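Local structure of initiator protein NS1 (Murine minute virus, 4R94) at residues F26-L37 with I176-L186. The protein nicks viral DNA at the replication origin with this N-terminal nickase domain and unwinds it with a separate helicase region, thereby initiating and directing viral DNA replication. Residues are numbered along the deposited sequence; the frame is centred on the assembly and turned at random.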
loop_
_atom_site.group_PDB
_atom_site.type_symbol
_atom_site.label_atom_id
_atom_site.label_comp_id
_atom_site.label_asym_id
_atom_site.label_seq_id
_atom_site.Cartn_x
_atom_site.Cartn_y
_atom_site.Cartn_z
ATOM N N PHE A 26 -0.774 13.162 1.059
ATOM C CA PHE A 26 0.398 12.573 1.689
ATOM C C PHE A 26 0.889 11.371 0.886
ATOM O O PHE A 26 0.113 10.700 0.202
ATOM C CB PHE A 26 0.098 12.080 3.106
ATOM C CG PHE A 26 -0.326 13.151 4.079
ATOM C CD1 PHE A 26 0.352 14.354 4.172
ATOM C CD2 PHE A 26 -1.385 12.914 4.940
ATOM C CE1 PHE A 26 -0.047 15.320 5.101
ATOM C CE2 PHE A 26 -1.786 13.871 5.858
ATOM C CZ PHE A 26 -1.115 15.080 5.930
ATOM N N SER A 27 2.174 11.074 1.019
ATOM C CA SER A 27 2.753 9.872 0.450
ATOM C C SER A 27 3.351 9.042 1.569
ATOM O O SER A 27 4.234 9.508 2.297
ATOM C CB SER A 27 3.821 10.236 -0.589
ATOM O OG SER A 27 4.588 9.091 -0.956
ATOM N N PHE A 28 2.822 7.832 1.749
ATOM C CA PHE A 28 3.340 6.886 2.740
ATOM C C PHE A 28 3.870 5.617 2.082
ATOM O O PHE A 28 3.451 5.250 0.987
ATOM C CB PHE A 28 2.248 6.451 3.736
ATOM C CG PHE A 28 1.650 7.572 4.529
ATOM C CD1 PHE A 28 2.312 8.089 5.632
ATOM C CD2 PHE A 28 0.405 8.086 4.189
ATOM C CE1 PHE A 28 1.757 9.098 6.376
ATOM C CE2 PHE A 28 -0.164 9.114 4.939
ATOM C CZ PHE A 28 0.532 9.632 6.019
ATOM N N VAL A 29 4.786 4.936 2.757
ATOM C CA VAL A 29 5.129 3.567 2.393
ATOM C C VAL A 29 4.959 2.675 3.615
ATOM O O VAL A 29 5.461 2.978 4.704
ATOM C CB VAL A 29 6.569 3.446 1.848
ATOM C CG1 VAL A 29 6.904 2.005 1.561
ATOM C CG2 VAL A 29 6.708 4.265 0.575
ATOM N N PHE A 30 4.197 1.600 3.432
ATOM C CA PHE A 30 4.031 0.562 4.441
ATOM C C PHE A 30 5.015 -0.532 4.100
ATOM O O PHE A 30 5.088 -0.978 2.946
ATOM C CB PHE A 30 2.600 0.018 4.450
ATOM C CG PHE A 30 1.574 0.954 5.066
ATOM C CD1 PHE A 30 1.180 2.118 4.412
ATOM C CD2 PHE A 30 0.969 0.625 6.274
ATOM C CE1 PHE A 30 0.219 2.957 4.973
ATOM C CE2 PHE A 30 0.006 1.449 6.838
ATOM C CZ PHE A 30 -0.372 2.614 6.196
ATOM N N LYS A 31 5.787 -0.969 5.084
ATOM C CA LYS A 31 6.750 -2.033 4.796
ATOM C C LYS A 31 6.947 -2.936 5.986
ATOM O O LYS A 31 6.309 -2.773 7.019
ATOM C CB LYS A 31 8.091 -1.433 4.368
ATOM C CG LYS A 31 8.763 -0.648 5.457
ATOM C CD LYS A 31 9.961 0.114 4.888
ATOM C CE LYS A 31 10.516 1.095 5.893
ATOM N NZ LYS A 31 11.553 1.971 5.249
ATOM N N ASN A 32 7.824 -3.913 5.827
ATOM C CA ASN A 32 8.330 -4.631 6.991
ATOM C C ASN A 32 9.791 -4.935 6.732
ATOM O O ASN A 32 10.301 -4.702 5.633
ATOM C CB ASN A 32 7.519 -5.894 7.320
ATOM C CG ASN A 32 7.438 -6.895 6.176
ATOM O OD1 ASN A 32 8.326 -6.993 5.342
ATOM N ND2 ASN A 32 6.364 -7.677 6.171
ATOM N N GLU A 33 10.476 -5.354 7.781
ATOM C CA GLU A 33 11.898 -5.673 7.690
ATOM C C GLU A 33 12.076 -7.007 8.360
ATOM O O GLU A 33 11.263 -7.398 9.189
ATOM C CB GLU A 33 12.757 -4.597 8.358
ATOM C CG GLU A 33 12.651 -3.248 7.665
ATOM C CD GLU A 33 13.380 -2.146 8.388
ATOM O OE1 GLU A 33 14.014 -2.435 9.426
ATOM O OE2 GLU A 33 13.307 -0.987 7.911
ATOM N N ASN A 34 13.123 -7.720 7.980
ATOM C CA ASN A 34 13.381 -9.037 8.538
ATOM C C ASN A 34 13.801 -8.960 9.989
ATOM O O ASN A 34 14.533 -8.044 10.380
ATOM C CB ASN A 34 14.451 -9.735 7.714
ATOM C CG ASN A 34 14.016 -9.947 6.298
ATOM O OD1 ASN A 34 12.864 -10.306 6.045
ATOM N ND2 ASN A 34 14.927 -9.705 5.352
ATOM N N VAL A 35 13.305 -9.897 10.797
ATOM C CA VAL A 35 13.578 -9.876 12.221
ATOM C C VAL A 35 13.927 -11.280 12.683
ATOM O O VAL A 35 13.295 -12.243 12.266
ATOM C CB VAL A 35 12.365 -9.349 13.035
ATOM C CG1 VAL A 35 12.666 -9.383 14.528
ATOM C CG2 VAL A 35 12.017 -7.937 12.611
ATOM N N GLN A 36 14.954 -11.397 13.517
ATOM C CA GLN A 36 15.194 -12.663 14.184
ATOM C C GLN A 36 15.127 -12.463 15.684
ATOM O O GLN A 36 15.889 -11.681 16.252
ATOM C CB GLN A 36 16.541 -13.267 13.796
ATOM C CG GLN A 36 16.643 -14.693 14.340
ATOM C CD GLN A 36 18.022 -15.274 14.189
ATOM O OE1 GLN A 36 18.888 -15.069 15.040
ATOM N NE2 GLN A 36 18.237 -16.012 13.105
ATOM N N LEU A 37 14.187 -13.157 16.310
ATOM C CA LEU A 37 13.970 -13.085 17.748
ATOM C C LEU A 37 14.211 -14.457 18.344
ATOM O O LEU A 37 13.486 -15.396 18.023
ATOM C CB LEU A 37 12.546 -12.624 18.066
ATOM C CG LEU A 37 12.143 -11.228 17.587
ATOM C CD1 LEU A 37 10.666 -10.971 17.858
ATOM C CD2 LEU A 37 13.008 -10.193 18.268
ATOM N N ILE A 176 9.844 -3.015 17.576
ATOM C CA ILE A 176 10.720 -2.928 16.409
ATOM C C ILE A 176 9.988 -2.250 15.260
ATOM O O ILE A 176 10.525 -1.339 14.632
ATOM C CB ILE A 176 11.220 -4.306 15.948
ATOM C CG1 ILE A 176 12.237 -4.864 16.949
ATOM C CG2 ILE A 176 11.864 -4.215 14.569
ATOM C CD1 ILE A 176 12.576 -6.320 16.713
ATOM N N ALA A 177 8.750 -2.670 15.011
ATOM C CA ALA A 177 7.998 -2.125 13.880
ATOM C C ALA A 177 7.737 -0.624 14.039
ATOM O O ALA A 177 7.651 0.107 13.047
ATOM C CB ALA A 177 6.694 -2.880 13.711
ATOM N N GLU A 178 7.641 -0.167 15.284
ATOM C CA GLU A 178 7.433 1.256 15.550
ATOM C C GLU A 178 8.726 2.063 15.551
ATOM O O GLU A 178 8.819 3.107 14.902
ATOM C CB GLU A 178 6.723 1.432 16.886
ATOM C CG GLU A 178 5.365 0.788 16.918
ATOM C CD GLU A 178 4.360 1.617 17.669
ATOM O OE1 GLU A 178 4.750 2.674 18.213
ATOM O OE2 GLU A 178 3.178 1.221 17.710
ATOM N N ASP A 179 9.725 1.577 16.283
ATOM C CA ASP A 179 11.000 2.279 16.418
ATOM C C ASP A 179 11.712 2.414 15.082
ATOM O O ASP A 179 12.342 3.438 14.801
ATOM C CB ASP A 179 11.904 1.557 17.425
ATOM C CG ASP A 179 11.403 1.684 18.848
ATOM O OD1 ASP A 179 10.751 2.703 19.156
ATOM O OD2 ASP A 179 11.648 0.762 19.660
ATOM N N ASN A 180 11.593 1.389 14.245
ATOM C CA ASN A 180 12.236 1.385 12.945
ATOM C C ASN A 180 11.350 1.910 11.816
ATOM O O ASN A 180 11.681 1.747 10.639
ATOM C CB ASN A 180 12.716 -0.018 12.596
ATOM C CG ASN A 180 13.970 -0.408 13.357
ATOM O OD1 ASN A 180 15.080 -0.061 12.959
ATOM N ND2 ASN A 180 13.801 -1.119 14.450
ATOM N N GLU A 181 10.233 2.525 12.197
ATOM C CA GLU A 181 9.350 3.226 11.274
ATOM C C GLU A 181 8.978 2.391 10.061
ATOM O O GLU A 181 9.362 2.710 8.927
ATOM C CB GLU A 181 10.000 4.535 10.819
ATOM C CG GLU A 181 10.180 5.527 11.951
ATOM C CD GLU A 181 10.460 6.938 11.460
ATOM O OE1 GLU A 181 10.911 7.113 10.307
ATOM O OE2 GLU A 181 10.210 7.874 12.241
ATOM N N TRP A 182 8.221 1.324 10.302
ATOM C CA TRP A 182 7.756 0.491 9.205
ATOM C C TRP A 182 6.602 1.148 8.435
ATOM O O TRP A 182 6.082 0.559 7.484
ATOM C CB TRP A 182 7.326 -0.883 9.728
ATOM C CG TRP A 182 8.488 -1.760 10.128
ATOM C CD1 TRP A 182 9.799 -1.393 10.248
ATOM C CD2 TRP A 182 8.433 -3.155 10.446
ATOM N NE1 TRP A 182 10.563 -2.478 10.634
ATOM C CE2 TRP A 182 9.743 -3.570 10.761
ATOM C CE3 TRP A 182 7.397 -4.094 10.501
ATOM C CZ2 TRP A 182 10.047 -4.882 11.126
ATOM C CZ3 TRP A 182 7.694 -5.396 10.867
ATOM C CH2 TRP A 182 9.010 -5.777 11.171
ATOM N N VAL A 183 6.181 2.339 8.865
ATOM C CA VAL A 183 5.453 3.222 7.963
ATOM C C VAL A 183 6.278 4.478 7.788
ATOM O O VAL A 183 6.582 5.142 8.781
ATOM C CB VAL A 183 4.066 3.625 8.479
ATOM C CG1 VAL A 183 3.404 4.547 7.478
ATOM C CG2 VAL A 183 3.186 2.379 8.729
ATOM N N THR A 184 6.649 4.803 6.549
ATOM C CA THR A 184 7.411 6.026 6.295
ATOM C C THR A 184 6.520 7.093 5.656
ATOM O O THR A 184 5.514 6.776 5.021
ATOM C CB THR A 184 8.628 5.770 5.389
ATOM O OG1 THR A 184 8.206 5.326 4.094
ATOM C CG2 THR A 184 9.557 4.738 5.996
ATOM N N LEU A 185 6.921 8.353 5.823
ATOM C CA LEU A 185 6.234 9.510 5.256
ATOM C C LEU A 185 7.212 10.289 4.379
ATOM O O LEU A 185 8.336 10.554 4.801
ATOM C CB LEU A 185 5.695 10.398 6.379
ATOM C CG LEU A 185 5.238 11.806 6.001
ATOM C CD1 LEU A 185 3.905 11.773 5.267
ATOM C CD2 LEU A 185 5.184 12.666 7.266
ATOM N N LEU A 186 6.793 10.645 3.174
ATOM C CA LEU A 186 7.653 11.419 2.273
ATOM C C LEU A 186 7.897 12.808 2.848
ATOM O O LEU A 186 6.953 13.512 3.210
ATOM C CB LEU A 186 7.033 11.544 0.883
ATOM C CG LEU A 186 7.964 12.246 -0.119
ATOM C CD1 LEU A 186 9.147 11.344 -0.435
ATOM C CD2 LEU A 186 7.210 12.622 -1.389
HETATM O O HOH W 1 3.953 13.052 2.230
HETATM O O HOH W 2 11.905 3.203 7.769
HETATM O O HOH W 3 13.589 1.338 8.807
HETATM O O HOH W 4 15.453 -0.163 10.014
#
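One face of the Trp182 indole is covered by Asn32 CA, in a CH-pi contact 3.8 Å from the centroid of the six-membered ring, and by Glu33 N, the opposite face by Ala177 CA; Val35 CG2 meets its edge in plane, 3.9 Å from CZ2. A Schellman motif, Glu181 at C-prime, ends helix 167-179, and Trp182 N closes it with a hydrogen bond to Ala177 O. From there the chain enters strand 183-185, which pairs antiparallel with strand 24-31 in the central sheet of the nickase domain. Phe30 takes Val183 CG2 over one ring face, 3.7 Å from CD2, while Trp153 of helix 142-160 meets the ring edge-to-face. The Phe28 ring has Thr184 O at its edge and Leu185 CD1 obliquely against CE1. On the other side of the sheet, Val29 and Thr184 lie side by side, and Val29 also touches His129, a ligand of the bound magnesium ion. Val29 and Thr184 exchange two backbone hydrogen bonds; Lys31 N continues the pairing to Trp182 O. Where strand 35-37 passes helix 167-179, Val35 CG1 meets Ile176 CD1 tip to tip. Lys31 CG sits between backbone N and carbonyl carbon (chi1 65°), and the extended chain carries NZ past Thr184 CG2 to a water 2.8 Å from Glu181 O.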